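Local atomic coordinates of substrate binding periplasmic protein (Ralstonia solanacearum, PDB entry 3LOP), a protein that probably captures leucine or related amino acids in the periplasm as the binding component of a transport system, holding a leucine between its two lobes in this crystal. Residues Q126-V137 / G160-L170; V197-A206 / A223-I231. One frame throughout, in Å; residues are numbered along the deposited sequence.

Interaction 1 of 2, residues Q126-V137 / G160-L170; sequences QQEIDKMITALV and GVERTLKAHAL
Gln126, Ile129, Asp130, Ile133 and Val137 pack against Gly160, Val161, Thr164, Leu165 and His168 in a helix-helix contact on one face of the four-stranded parallel sheet. The segment axes cross at -46° and approach to 9.2 Å, running broadly in the same direction. Gly160 suits the crossing near its start: with no side chain, it lets Ile129 CD1 and Gln126 OE1 come close, OE1 at 3.3 Å from Gly160 CA. One turn on, Thr164 is a knob in the hole formed by Ile129, Asp130, Ile133 and Thr134, small enough to enter and equipped for both sides of it. Its OG1, beside its own backbone N (chi1 -57°), donates to Asp130 OD1 at 2.7 Å nearly along the carboxylate C-O axis, while its CG2 lies 3.6 Å from Ile133 CG2. The same OD1 accepts Gln126 NE2 from above the carboxylate plane, at 3.1 Å. Gln126 reaches it by bending at chi2 (58°), which turns its amide forward along the helix, and two donors thus restrain the carboxylate. The apolar side continues with Ile133 CG2 against Leu165 CD2 at 3.6 Å, where the side chains cross at about a right angle. Val137 closes the far end with both branches: CG1 makes a CH-pi contact over a face of the His168 ring, 4.1 Å from its centroid, and CG2 meets Leu165 and Leu170. The imidazole is steadied by ND1 donating to Thr164 O. Beneath the pair, Ile129 and Ile133 also touch Phe201 of strand 199-203. Between His168 and Leu170, Ala169 with its positive phi is C-prime of the Schellman motif ending helix 152-166. Neighbouring helices covering one face of a parallel sheet are typical of the alpha/beta lobes of periplasmic binding proteins.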
ATOM      1  N   GLN A 126       5.822   6.925   7.899  1.00  5.31           N
ATOM      2  CA  GLN A 126       6.388   8.042   8.647  1.00  6.07           C
ATOM      3  C   GLN A 126       6.558   9.258   7.742  1.00  5.32           C
ATOM      4  O   GLN A 126       6.328  10.386   8.166  1.00  5.99           O
ATOM      5  CB  GLN A 126       7.732   7.659   9.267  1.00  8.05           C
ATOM      6  CG  GLN A 126       8.254   8.686  10.277  1.00 11.49           C
ATOM      7  CD  GLN A 126       7.289   8.918  11.429  1.00 13.84           C
ATOM      8  OE1 GLN A 126       6.912   7.981  12.136  1.00 17.67           O
ATOM      9  NE2 GLN A 126       6.886  10.170  11.624  1.00 14.53           N
ATOM     10  N   GLN A 127       6.958   9.030   6.493  1.00  4.98           N
ATOM     11  CA  GLN A 127       7.112  10.138   5.559  1.00  5.15           C
ATOM     12  C   GLN A 127       5.746  10.764   5.299  1.00  5.00           C
ATOM     13  O   GLN A 127       5.624  11.986   5.230  1.00  5.28           O
ATOM     14  CB  GLN A 127       7.720   9.667   4.237  1.00  4.95           C
ATOM     15  CG  GLN A 127       9.163   9.206   4.331  1.00  6.76           C
ATOM     16  CD  GLN A 127       9.739   8.862   2.971  1.00  6.95           C
ATOM     17  OE1 GLN A 127      10.094   9.749   2.189  1.00 11.96           O
ATOM     18  NE2 GLN A 127       9.816   7.573   2.670  1.00  5.31           N
ATOM     19  N   GLU A 128       4.724   9.921   5.154  1.00  4.78           N
ATOM     20  CA  GLU A 128       3.360  10.389   4.916  1.00  5.38           C
ATOM     21  C   GLU A 128       2.877  11.222   6.102  1.00  4.77           C
ATOM     22  O   GLU A 128       2.337  12.318   5.933  1.00  5.00           O
ATOM     23  CB  GLU A 128       2.400   9.207   4.743  1.00  4.61           C
ATOM     24  CG  GLU A 128       2.574   8.383   3.478  1.00  6.95           C
ATOM     25  CD  GLU A 128       1.500   7.312   3.359  1.00  9.07           C
ATOM     26  OE1 GLU A 128       0.306   7.665   3.453  1.00  9.57           O
ATOM     27  OE2 GLU A 128       1.842   6.124   3.174  1.00  9.65           O
ATOM     28  N   ILE A 129       3.074  10.686   7.303  1.00  5.15           N
ATOM     29  CA  ILE A 129       2.654  11.352   8.526  1.00  5.28           C
ATOM     30  C   ILE A 129       3.377  12.681   8.724  1.00  5.76           C
ATOM     31  O   ILE A 129       2.748  13.696   9.029  1.00  6.38           O
ATOM     32  CB  ILE A 129       2.869  10.428   9.747  1.00  5.71           C
ATOM     33  CG1 ILE A 129       1.931   9.221   9.637  1.00  5.64           C
ATOM     34  CG2 ILE A 129       2.614  11.188  11.040  1.00  6.94           C
ATOM     35  CD1 ILE A 129       2.165   8.143  10.678  1.00  7.22           C
ATOM     36  N   ASP A 130       4.693  12.684   8.544  1.00  6.04           N
ATOM     37  CA  ASP A 130       5.451  13.921   8.693  1.00  7.45           C
ATOM     38  C   ASP A 130       4.897  14.999   7.770  1.00  7.01           C
ATOM     39  O   ASP A 130       4.613  16.118   8.198  1.00  7.55           O
ATOM     40  CB  ASP A 130       6.932  13.703   8.354  1.00  9.73           C
ATOM     41  CG  ASP A 130       7.677  12.953   9.435  1.00 14.70           C
ATOM     42  OD1 ASP A 130       7.268  13.038  10.613  1.00 17.81           O
ATOM     43  OD2 ASP A 130       8.686  12.291   9.111  1.00 18.46           O
ATOM     44  N   LYS A 131       4.737  14.659   6.498  1.00  7.24           N
ATOM     45  CA  LYS A 131       4.245  15.623   5.523  1.00  7.59           C
ATOM     46  C   LYS A 131       2.835  16.134   5.821  1.00  7.43           C
ATOM     47  O   LYS A 131       2.602  17.342   5.827  1.00  8.10           O
ATOM     48  CB  LYS A 131       4.301  15.013   4.120  1.00 10.75           C
ATOM     49  CG  LYS A 131       4.525  16.030   3.006  1.00 15.20           C
ATOM     50  CD  LYS A 131       4.792  15.339   1.678  1.00 17.66           C
ATOM     51  CE  LYS A 131       5.077  16.341   0.573  1.00 19.21           C
ATOM     52  NZ  LYS A 131       6.278  17.166   0.873  1.00 19.46           N
HETATM   53  N   MSE A 132       1.901  15.222   6.081  1.00  6.78           N
HETATM   54  CA  MSE A 132       0.518  15.613   6.360  1.00  6.99           C
HETATM   55  C   MSE A 132       0.322  16.340   7.684  1.00  7.82           C
HETATM   56  O   MSE A 132      -0.381  17.349   7.745  1.00  6.87           O
HETATM   57  CB  MSE A 132      -0.405  14.391   6.338  1.00  7.87           C
HETATM   58  CG  MSE A 132      -0.682  13.834   4.958  1.00  8.29           C
HETATM   59 SE   MSE A 132      -1.997  12.413   5.013  1.00 16.38          SE
HETATM   60  CE  MSE A 132      -0.810  10.922   5.324  1.00  9.01           C
ATOM     61  N   ILE A 133       0.924  15.821   8.748  1.00  7.22           N
ATOM     62  CA  ILE A 133       0.777  16.441  10.055  1.00  7.18           C
ATOM     63  C   ILE A 133       1.458  17.806  10.100  1.00  7.68           C
ATOM     64  O   ILE A 133       0.904  18.762  10.639  1.00  8.13           O
ATOM     65  CB  ILE A 133       1.335  15.523  11.172  1.00  7.42           C
ATOM     66  CG1 ILE A 133       0.536  14.217  11.208  1.00  7.22           C
ATOM     67  CG2 ILE A 133       1.247  16.221  12.523  1.00  7.98           C
ATOM     68  CD1 ILE A 133      -0.944  14.405  11.496  1.00  9.43           C
ATOM     69  N   THR A 134       2.648  17.907   9.518  1.00  7.19           N
ATOM     70  CA  THR A 134       3.352  19.184   9.515  1.00  8.26           C
ATOM     71  C   THR A 134       2.542  20.227   8.749  1.00  7.92           C
ATOM     72  O   THR A 134       2.536  21.404   9.109  1.00  8.07           O
ATOM     73  CB  THR A 134       4.754  19.050   8.892  1.00  9.10           C
ATOM     74  OG1 THR A 134       5.540  18.161   9.691  1.00 11.77           O
ATOM     75  CG2 THR A 134       5.447  20.403   8.833  1.00 11.13           C
ATOM     76  N   ALA A 135       1.855  19.791   7.697  1.00  6.63           N
ATOM     77  CA  ALA A 135       1.029  20.700   6.910  1.00  6.87           C
ATOM     78  C   ALA A 135      -0.101  21.243   7.784  1.00  7.55           C
ATOM     79  O   ALA A 135      -0.419  22.432   7.728  1.00  8.81           O
ATOM     80  CB  ALA A 135       0.457  19.975   5.696  1.00  6.97           C
ATOM     81  N   LEU A 136      -0.698  20.371   8.594  1.00  6.75           N
ATOM     82  CA  LEU A 136      -1.787  20.775   9.484  1.00  8.22           C
ATOM     83  C   LEU A 136      -1.295  21.774  10.522  1.00  6.87           C
ATOM     84  O   LEU A 136      -1.918  22.814  10.745  1.00  6.66           O
ATOM     85  CB  LEU A 136      -2.377  19.561  10.207  1.00  9.13           C
ATOM     86  CG  LEU A 136      -3.252  18.575   9.425  1.00 12.37           C
ATOM     87  CD1 LEU A 136      -3.563  17.381  10.309  1.00 12.89           C
ATOM     88  CD2 LEU A 136      -4.533  19.249   8.976  1.00 13.96           C
ATOM     89  N   VAL A 137      -0.177  21.446  11.159  1.00  7.00           N
ATOM     90  CA  VAL A 137       0.406  22.311  12.175  1.00  6.57           C
ATOM     91  C   VAL A 137       0.749  23.672  11.578  1.00  6.52           C
ATOM     92  O   VAL A 137       0.513  24.709  12.197  1.00  5.60           O
ATOM     93  CB  VAL A 137       1.687  21.678  12.773  1.00  5.39           C
ATOM     94  CG1 VAL A 137       2.412  22.678  13.664  1.00  7.64           C
ATOM     95  CG2 VAL A 137       1.326  20.436  13.576  1.00  6.34           C
ATOM     96  N   GLY A 160       3.938   7.414  15.095  1.00  7.65           N
ATOM     97  CA  GLY A 160       4.339   8.375  14.084  1.00  7.47           C
ATOM     98  C   GLY A 160       3.746   9.755  14.285  1.00  7.79           C
ATOM     99  O   GLY A 160       4.458  10.756  14.227  1.00  7.34           O
ATOM    100  N   VAL A 161       2.440   9.814  14.520  1.00  6.44           N
ATOM    101  CA  VAL A 161       1.776  11.090  14.729  1.00  5.69           C
ATOM    102  C   VAL A 161       2.298  11.765  15.994  1.00  6.50           C
ATOM    103  O   VAL A 161       2.508  12.979  16.014  1.00  6.61           O
ATOM    104  CB  VAL A 161       0.240  10.911  14.820  1.00  6.49           C
ATOM    105  CG1 VAL A 161      -0.417  12.220  15.224  1.00  6.69           C
ATOM    106  CG2 VAL A 161      -0.308  10.457  13.473  1.00  7.12           C
ATOM    107  N   GLU A 162       2.523  10.980  17.045  1.00  6.44           N
ATOM    108  CA  GLU A 162       3.033  11.533  18.297  1.00  7.89           C
ATOM    109  C   GLU A 162       4.423  12.126  18.098  1.00  8.03           C
ATOM    110  O   GLU A 162       4.738  13.185  18.642  1.00  7.64           O
ATOM    111  CB  GLU A 162       3.095  10.454  19.384  1.00 10.46           C
ATOM    112  CG  GLU A 162       1.745   9.876  19.765  1.00 17.88           C
ATOM    113  CD  GLU A 162       1.830   8.905  20.928  1.00 21.49           C
ATOM    114  OE1 GLU A 162       2.701   8.010  20.897  1.00 25.19           O
ATOM    115  OE2 GLU A 162       1.019   9.033  21.871  1.00 25.16           O
ATOM    116  N   ARG A 163       5.249  11.440  17.315  1.00  6.77           N
ATOM    117  CA  ARG A 163       6.609  11.901  17.055  1.00  7.68           C
ATOM    118  C   ARG A 163       6.611  13.239  16.325  1.00  7.63           C
ATOM    119  O   ARG A 163       7.322  14.168  16.713  1.00  8.82           O
ATOM    120  CB  ARG A 163       7.368  10.859  16.230  1.00  9.77           C
ATOM    121  CG  ARG A 163       8.819  11.225  15.946  1.00 15.10           C
ATOM    122  CD  ARG A 163       9.516  10.105  15.192  1.00 18.79           C
ATOM    123  NE  ARG A 163       9.442   8.846  15.927  1.00 22.78           N
ATOM    124  CZ  ARG A 163       9.845   7.673  15.451  1.00 25.08           C
ATOM    125  NH1 ARG A 163      10.357   7.589  14.230  1.00 25.87           N
ATOM    126  NH2 ARG A 163       9.731   6.580  16.195  1.00 25.36           N
ATOM    127  N   THR A 164       5.812  13.337  15.268  1.00  6.86           N
ATOM    128  CA  THR A 164       5.738  14.566  14.494  1.00  7.65           C
ATOM    129  C   THR A 164       5.185  15.707  15.343  1.00  7.58           C
ATOM    130  O   THR A 164       5.715  16.816  15.326  1.00  7.22           O
ATOM    131  CB  THR A 164       4.851  14.380  13.245  1.00  8.50           C
ATOM    132  OG1 THR A 164       5.360  13.295  12.458  1.00 11.23           O
ATOM    133  CG2 THR A 164       4.849  15.651  12.394  1.00  9.95           C
ATOM    134  N   LEU A 165       4.129  15.436  16.102  1.00  6.07           N
ATOM    135  CA  LEU A 165       3.539  16.477  16.935  1.00  6.61           C
ATOM    136  C   LEU A 165       4.490  16.943  18.032  1.00  6.90           C
ATOM    137  O   LEU A 165       4.525  18.129  18.366  1.00  6.99           O
ATOM    138  CB  LEU A 165       2.222  15.991  17.545  1.00  6.93           C
ATOM    139  CG  LEU A 165       1.058  15.856  16.558  1.00  5.73           C
ATOM    140  CD1 LEU A 165      -0.180  15.338  17.288  1.00  5.19           C
ATOM    141  CD2 LEU A 165       0.772  17.211  15.912  1.00  5.78           C
ATOM    142  N   LYS A 166       5.270  16.016  18.581  1.00  7.37           N
ATOM    143  CA  LYS A 166       6.220  16.357  19.637  1.00  8.12           C
ATOM    144  C   LYS A 166       7.236  17.376  19.124  1.00  8.83           C
ATOM    145  O   LYS A 166       7.691  18.245  19.873  1.00  9.40           O
ATOM    146  CB  LYS A 166       6.949  15.102  20.126  1.00 10.09           C
ATOM    147  CG  LYS A 166       7.912  15.360  21.282  1.00 12.89           C
ATOM    148  CD  LYS A 166       8.613  14.080  21.707  1.00 17.54           C
ATOM    149  CE  LYS A 166       9.596  14.335  22.841  1.00 20.11           C
ATOM    150  NZ  LYS A 166       8.919  14.867  24.055  1.00 23.66           N
ATOM    151  N   ALA A 167       7.585  17.263  17.847  1.00  8.14           N
ATOM    152  CA  ALA A 167       8.542  18.172  17.225  1.00  8.55           C
ATOM    153  C   ALA A 167       7.989  19.595  17.199  1.00  8.70           C
ATOM    154  O   ALA A 167       8.728  20.556  16.977  1.00  8.90           O
ATOM    155  CB  ALA A 167       8.860  17.709  15.808  1.00  8.96           C
ATOM    156  N   HIS A 168       6.686  19.722  17.420  1.00  7.96           N
ATOM    157  CA  HIS A 168       6.038  21.026  17.427  1.00  8.46           C
ATOM    158  C   HIS A 168       5.401  21.330  18.776  1.00  8.34           C
ATOM    159  O   HIS A 168       4.494  22.157  18.876  1.00 10.68           O
ATOM    160  CB  HIS A 168       4.988  21.095  16.316  1.00  8.46           C
ATOM    161  CG  HIS A 168       5.562  20.923  14.943  1.00  9.45           C
ATOM    162  ND1 HIS A 168       5.530  19.727  14.265  1.00 11.52           N
ATOM    163  CD2 HIS A 168       6.220  21.793  14.143  1.00  8.35           C
ATOM    164  CE1 HIS A 168       6.146  19.865  13.103  1.00 11.12           C
ATOM    165  NE2 HIS A 168       6.574  21.110  13.005  1.00 11.65           N
ATOM    166  N   ALA A 169       5.890  20.653  19.813  1.00  8.63           N
ATOM    167  CA  ALA A 169       5.399  20.838  21.174  1.00  8.61           C
ATOM    168  C   ALA A 169       3.899  20.586  21.294  1.00  9.04           C
ATOM    169  O   ALA A 169       3.203  21.264  22.052  1.00 10.16           O
ATOM    170  CB  ALA A 169       5.736  22.246  21.661  1.00  9.87           C
ATOM    171  N   LEU A 170       3.410  19.607  20.543  1.00  7.77           N
ATOM    172  CA  LEU A 170       1.995  19.249  20.566  1.00  7.67           C
ATOM    173  C   LEU A 170       1.842  17.761  20.858  1.00  6.63           C
ATOM    174  O   LEU A 170       2.813  17.010  20.825  1.00  6.99           O
ATOM    175  CB  LEU A 170       1.340  19.572  19.216  1.00  7.19           C
ATOM    176  CG  LEU A 170       1.243  21.044  18.809  1.00  6.70           C
ATOM    177  CD1 LEU A 170       0.842  21.142  17.346  1.00  8.14           C
ATOM    178  CD2 LEU A 170       0.234  21.765  19.695  1.00  8.78           C
TER

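Interaction 2 of 2, residues V197-A206 / A223-I231. With LEU (leucine), chain B.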
ATOM      1  N   VAL A 197     -11.843  17.977  18.294  1.00  8.50           N
ATOM      2  CA  VAL A 197     -10.738  17.958  17.344  1.00  6.30           C
ATOM      3  C   VAL A 197     -10.986  18.704  16.037  1.00  5.81           C
ATOM      4  O   VAL A 197     -12.110  18.762  15.539  1.00  6.69           O
ATOM      5  CB  VAL A 197     -10.334  16.502  17.022  1.00  7.21           C
ATOM      6  CG1 VAL A 197      -9.794  15.831  18.277  1.00  6.61           C
ATOM      7  CG2 VAL A 197     -11.533  15.727  16.490  1.00  7.07           C
ATOM      8  N   GLN A 198      -9.915  19.268  15.488  1.00  5.85           N
ATOM      9  CA  GLN A 198      -9.984  20.019  14.237  1.00  4.00           C
ATOM     10  C   GLN A 198      -9.671  19.123  13.050  1.00  4.30           C
ATOM     11  O   GLN A 198     -10.041  19.423  11.917  1.00  5.39           O
ATOM     12  CB  GLN A 198      -8.988  21.178  14.266  1.00  5.19           C
ATOM     13  CG  GLN A 198      -9.281  22.204  15.344  1.00  4.77           C
ATOM     14  CD  GLN A 198      -8.062  23.019  15.714  1.00  6.11           C
ATOM     15  OE1 GLN A 198      -6.986  22.472  15.956  1.00  5.41           O
ATOM     16  NE2 GLN A 198      -8.225  24.337  15.772  1.00  6.39           N
ATOM     17  N   ALA A 199      -8.979  18.023  13.320  1.00  4.30           N
ATOM     18  CA  ALA A 199      -8.608  17.081  12.277  1.00  3.84           C
ATOM     19  C   ALA A 199      -8.510  15.687  12.875  1.00  3.93           C
ATOM     20  O   ALA A 199      -8.184  15.525  14.050  1.00  4.95           O
ATOM     21  CB  ALA A 199      -7.261  17.484  11.661  1.00  4.86           C
ATOM     22  N   ILE A 200      -8.817  14.682  12.063  1.00  3.31           N
ATOM     23  CA  ILE A 200      -8.734  13.296  12.500  1.00  3.62           C
ATOM     24  C   ILE A 200      -7.926  12.528  11.471  1.00  3.53           C
ATOM     25  O   ILE A 200      -8.254  12.526  10.282  1.00  2.97           O
ATOM     26  CB  ILE A 200     -10.124  12.650  12.633  1.00  3.11           C
ATOM     27  CG1 ILE A 200     -10.887  13.299  13.790  1.00  4.87           C
ATOM     28  CG2 ILE A 200      -9.974  11.151  12.873  1.00  4.35           C
ATOM     29  CD1 ILE A 200     -12.337  12.851  13.900  1.00  5.65           C
ATOM     30  N   PHE A 201      -6.862  11.887  11.942  1.00  3.48           N
ATOM     31  CA  PHE A 201      -5.981  11.107  11.090  1.00  4.17           C
ATOM     32  C   PHE A 201      -6.406   9.645  11.151  1.00  4.55           C
ATOM     33  O   PHE A 201      -6.621   9.095  12.233  1.00  5.39           O
ATOM     34  CB  PHE A 201      -4.538  11.266  11.566  1.00  4.46           C
ATOM     35  CG  PHE A 201      -3.533  10.569  10.699  1.00  5.35           C
ATOM     36  CD1 PHE A 201      -3.229   9.228  10.901  1.00  7.42           C
ATOM     37  CD2 PHE A 201      -2.902  11.255   9.668  1.00  7.30           C
ATOM     38  CE1 PHE A 201      -2.308   8.576  10.084  1.00  7.95           C
ATOM     39  CE2 PHE A 201      -1.981  10.613   8.846  1.00  8.72           C
ATOM     40  CZ  PHE A 201      -1.684   9.271   9.055  1.00  8.43           C
ATOM     41  N   LEU A 202      -6.535   9.020   9.985  1.00  3.86           N
ATOM     42  CA  LEU A 202      -6.960   7.629   9.918  1.00  3.15           C
ATOM     43  C   LEU A 202      -5.816   6.642   9.703  1.00  3.72           C
ATOM     44  O   LEU A 202      -5.313   6.489   8.588  1.00  3.71           O
ATOM     45  CB  LEU A 202      -7.996   7.452   8.803  1.00  4.01           C
ATOM     46  CG  LEU A 202      -9.159   8.449   8.771  1.00  3.98           C
ATOM     47  CD1 LEU A 202     -10.036   8.155   7.562  1.00  5.99           C
ATOM     48  CD2 LEU A 202      -9.969   8.364  10.064  1.00  5.00           C
ATOM     49  N   GLY A 203      -5.405   5.987  10.784  1.00  3.21           N
ATOM     50  CA  GLY A 203      -4.356   4.983  10.700  1.00  4.20           C
ATOM     51  C   GLY A 203      -5.111   3.675  10.637  1.00  4.78           C
ATOM     52  O   GLY A 203      -5.086   2.871  11.573  1.00  4.01           O
ATOM     53  N   ALA A 204      -5.794   3.472   9.516  1.00  5.74           N
ATOM     54  CA  ALA A 204      -6.632   2.301   9.327  1.00  5.73           C
ATOM     55  C   ALA A 204      -6.611   1.756   7.911  1.00  5.49           C
ATOM     56  O   ALA A 204      -5.963   2.306   7.019  1.00  5.68           O
ATOM     57  CB  ALA A 204      -8.059   2.659   9.702  1.00  7.89           C
ATOM     58  N   THR A 205      -7.335   0.658   7.723  1.00  4.03           N
ATOM     59  CA  THR A 205      -7.452   0.027   6.420  1.00  4.59           C
ATOM     60  C   THR A 205      -8.703   0.570   5.734  1.00  5.12           C
ATOM     61  O   THR A 205      -9.503   1.278   6.347  1.00  4.91           O
ATOM     62  CB  THR A 205      -7.526  -1.503   6.554  1.00  4.88           C
ATOM     63  OG1 THR A 205      -8.555  -1.853   7.488  1.00  6.46           O
ATOM     64  CG2 THR A 205      -6.189  -2.050   7.049  1.00  4.89           C
ATOM     65  N   ALA A 206      -8.867   0.229   4.461  1.00  5.05           N
ATOM     66  CA  ALA A 206      -9.975   0.717   3.652  1.00  7.32           C
ATOM     67  C   ALA A 206     -11.392   0.650   4.215  1.00  6.50           C
ATOM     68  O   ALA A 206     -12.059   1.683   4.327  1.00  5.44           O
ATOM     69  CB  ALA A 206      -9.935   0.038   2.285  1.00  9.06           C
ATOM     70  N   ALA A 223     -14.534  17.579  11.600  1.00  4.60           N
ATOM     71  CA  ALA A 223     -13.078  17.605  11.499  1.00  4.59           C
ATOM     72  C   ALA A 223     -12.553  17.342  10.091  1.00  4.71           C
ATOM     73  O   ALA A 223     -13.181  16.639   9.301  1.00  5.01           O
ATOM     74  CB  ALA A 223     -12.473  16.587  12.468  1.00  6.64           C
ATOM     75  N   GLN A 224     -11.403  17.936   9.782  1.00  3.72           N
ATOM     76  CA  GLN A 224     -10.745  17.716   8.498  1.00  3.76           C
ATOM     77  C   GLN A 224     -10.268  16.269   8.575  1.00  4.12           C
ATOM     78  O   GLN A 224      -9.733  15.846   9.597  1.00  5.04           O
ATOM     79  CB  GLN A 224      -9.541  18.652   8.360  1.00  3.87           C
ATOM     80  CG  GLN A 224      -8.564  18.282   7.249  1.00  3.25           C
ATOM     81  CD  GLN A 224      -9.173  18.419   5.871  1.00  4.24           C
ATOM     82  OE1 GLN A 224      -9.723  19.467   5.532  1.00  5.13           O
ATOM     83  NE2 GLN A 224      -9.073  17.364   5.063  1.00  2.42           N
ATOM     84  N   LEU A 225     -10.463  15.509   7.504  1.00  3.04           N
ATOM     85  CA  LEU A 225     -10.054  14.115   7.503  1.00  3.70           C
ATOM     86  C   LEU A 225      -8.832  13.874   6.633  1.00  3.12           C
ATOM     87  O   LEU A 225      -8.673  14.485   5.575  1.00  3.69           O
ATOM     88  CB  LEU A 225     -11.214  13.236   7.027  1.00  4.66           C
ATOM     89  CG  LEU A 225     -12.493  13.349   7.866  1.00  4.99           C
ATOM     90  CD1 LEU A 225     -13.650  12.680   7.138  1.00  5.73           C
ATOM     91  CD2 LEU A 225     -12.271  12.724   9.239  1.00  7.15           C
ATOM     92  N   LEU A 226      -7.962  12.983   7.096  1.00  3.04           N
ATOM     93  CA  LEU A 226      -6.757  12.622   6.363  1.00  3.64           C
ATOM     94  C   LEU A 226      -6.354  11.222   6.802  1.00  3.15           C
ATOM     95  O   LEU A 226      -6.780  10.758   7.857  1.00  4.47           O
ATOM     96  CB  LEU A 226      -5.621  13.617   6.640  1.00  5.44           C
ATOM     97  CG  LEU A 226      -5.128  13.821   8.074  1.00  6.31           C
ATOM     98  CD1 LEU A 226      -3.739  14.443   8.036  1.00  7.65           C
ATOM     99  CD2 LEU A 226      -6.096  14.706   8.847  1.00  8.54           C
ATOM    100  N   GLY A 227      -5.542  10.545   5.998  1.00  4.46           N
ATOM    101  CA  GLY A 227      -5.144   9.198   6.362  1.00  4.28           C
ATOM    102  C   GLY A 227      -4.011   8.629   5.538  1.00  4.74           C
ATOM    103  O   GLY A 227      -3.557   9.240   4.570  1.00  6.45           O
ATOM    104  N   LEU A 228      -3.558   7.445   5.939  1.00  3.97           N
ATOM    105  CA  LEU A 228      -2.459   6.749   5.275  1.00  4.43           C
ATOM    106  C   LEU A 228      -2.822   6.199   3.897  1.00  4.56           C
ATOM    107  O   LEU A 228      -3.997   6.038   3.567  1.00  5.31           O
ATOM    108  CB  LEU A 228      -1.972   5.597   6.156  1.00  5.38           C
ATOM    109  CG  LEU A 228      -1.325   5.980   7.489  1.00  5.60           C
ATOM    110  CD1 LEU A 228      -1.051   4.721   8.306  1.00  7.92           C
ATOM    111  CD2 LEU A 228      -0.041   6.750   7.235  1.00  6.12           C
ATOM    112  N   SER A 229      -1.792   5.893   3.109  1.00  5.47           N
ATOM    113  CA  SER A 229      -1.969   5.356   1.760  1.00  5.19           C
ATOM    114  C   SER A 229      -2.568   3.951   1.766  1.00  6.82           C
ATOM    115  O   SER A 229      -2.760   3.338   0.714  1.00  6.95           O
ATOM    116  CB  SER A 229      -0.635   5.352   1.012  1.00  5.42           C
ATOM    117  OG  SER A 229       0.308   4.518   1.658  1.00  7.05           O
ATOM    118  N   SER A 230      -2.845   3.440   2.959  1.00  4.82           N
ATOM    119  CA  SER A 230      -3.470   2.134   3.101  1.00  6.37           C
ATOM    120  C   SER A 230      -4.951   2.312   2.761  1.00  6.22           C
ATOM    121  O   SER A 230      -5.693   1.341   2.618  1.00  7.61           O
ATOM    122  CB  SER A 230      -3.318   1.636   4.540  1.00  6.86           C
ATOM    123  OG  SER A 230      -3.725   2.629   5.469  1.00  7.27           O
ATOM    124  N   ILE A 231      -5.363   3.570   2.637  1.00  5.56           N
ATOM    125  CA  ILE A 231      -6.744   3.918   2.316  1.00  5.68           C
ATOM    126  C   ILE A 231      -6.841   4.515   0.911  1.00  6.10           C
ATOM    127  O   ILE A 231      -6.502   5.675   0.694  1.00  7.56           O
ATOM    128  CB  ILE A 231      -7.286   4.945   3.323  1.00  5.29           C
ATOM    129  CG1 ILE A 231      -7.181   4.376   4.741  1.00  5.35           C
ATOM    130  CG2 ILE A 231      -8.730   5.299   2.982  1.00  6.15           C
ATOM    131  CD1 ILE A 231      -7.348   5.409   5.836  1.00  5.30           C
TER
HETATM  132  N   LEU B 400      -1.122  -3.228   4.159  1.00  4.82           N
HETATM  133  CA  LEU B 400      -2.412  -2.758   4.738  1.00  7.09           C
HETATM  134  C   LEU B 400      -3.266  -2.123   3.659  1.00  7.25           C
HETATM  135  O   LEU B 400      -4.493  -2.048   3.869  1.00  7.88           O
HETATM  136  CB  LEU B 400      -2.131  -1.743   5.832  1.00  3.61           C
HETATM  137  CG  LEU B 400      -1.053  -2.354   6.719  1.00  7.47           C
HETATM  138  CD1 LEU B 400      -0.097  -1.333   7.148  1.00  1.00           C
HETATM  139  CD2 LEU B 400      -1.673  -3.026   7.878  1.00  1.00           C
HETATM  140  OXT LEU B 400      -2.695  -1.707   2.625  1.00  8.31           O
HETATM  141  O   HOH W   1      -6.814  -1.190   2.967  1.00  8.56           O
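Val197 begins the contact with its CG2 near Ala223 CB, a methyl small enough to fit there and also touch Ile200 CG1. Gln198 O then takes the first ladder bond, from Gln224 N, while its side-chain OE1 is held by the backbone of Thr142 and Arg143. Ala199 lies beside Gln224 in parallel register, its CA 3.2 Å from Gln224 O in a CA-H...O contact. Ile200 bonds in both directions: its N reaches Gln224 O at 2.9 Å, and its O accepts Leu226 N. Its beta-branched side chain suits the extended backbone and meets Leu225 CD2. Phe201, with its ring swung anti to the backbone N (chi1 -176°), is wedged between leucines: CD2 lies 3.7 Å from Leu226 CD1, and CZ meets Leu228 CD2 at 3.5 Å, edge-on in the ring plane. Gly227 CA passes over one ring face. Leu202 N donates to Leu226 O at 2.8 Å, whereas its O receives weak bonds from Leu228 N and Ala204 N; its CB packs on Ile231 CD1. Gly203 centres an inverse gamma turn as the strand ends. Ala204 O then accepts Ser230 OG at 2.7 Å, joining the two loops. Thr205 brings CG2 to 3.6 Å from the O of the bound leucine, and a water links Ala206 N, Ser230 O and that same carboxylate oxygen. An apolar, hydrogen-bonded ladder thus gives way, at the C-terminal ends of its strands, to loops presenting a serine, a threonine and backbone groups that, with a water, probably help to position the ligand's carboxylate.

How the interactions relate
From the N terminus, helix 125-138 comes first; the chain then makes strand 144-149 and helix 152-166, and interaction 1 closes that loop. Strand 174-178 and helix 186-194 follow before interaction 2 closes a beta-alpha-beta crossover, strand 199-203 to strand 224-227 through helix 206-218. The loops neither nest nor cross: they lie in series within one lobe, their centres about 13 Å apart. Helix 125-138 lies on one face of the sheet, over strands 199-203 and 224-227, with Met132 CE against Gly227 O. Near the ligand end, Glu128 OE2 and Ser229 OG are probably hydrogen-bonded, tying that helix to the loop whose Ser230 lines the leucine pocket.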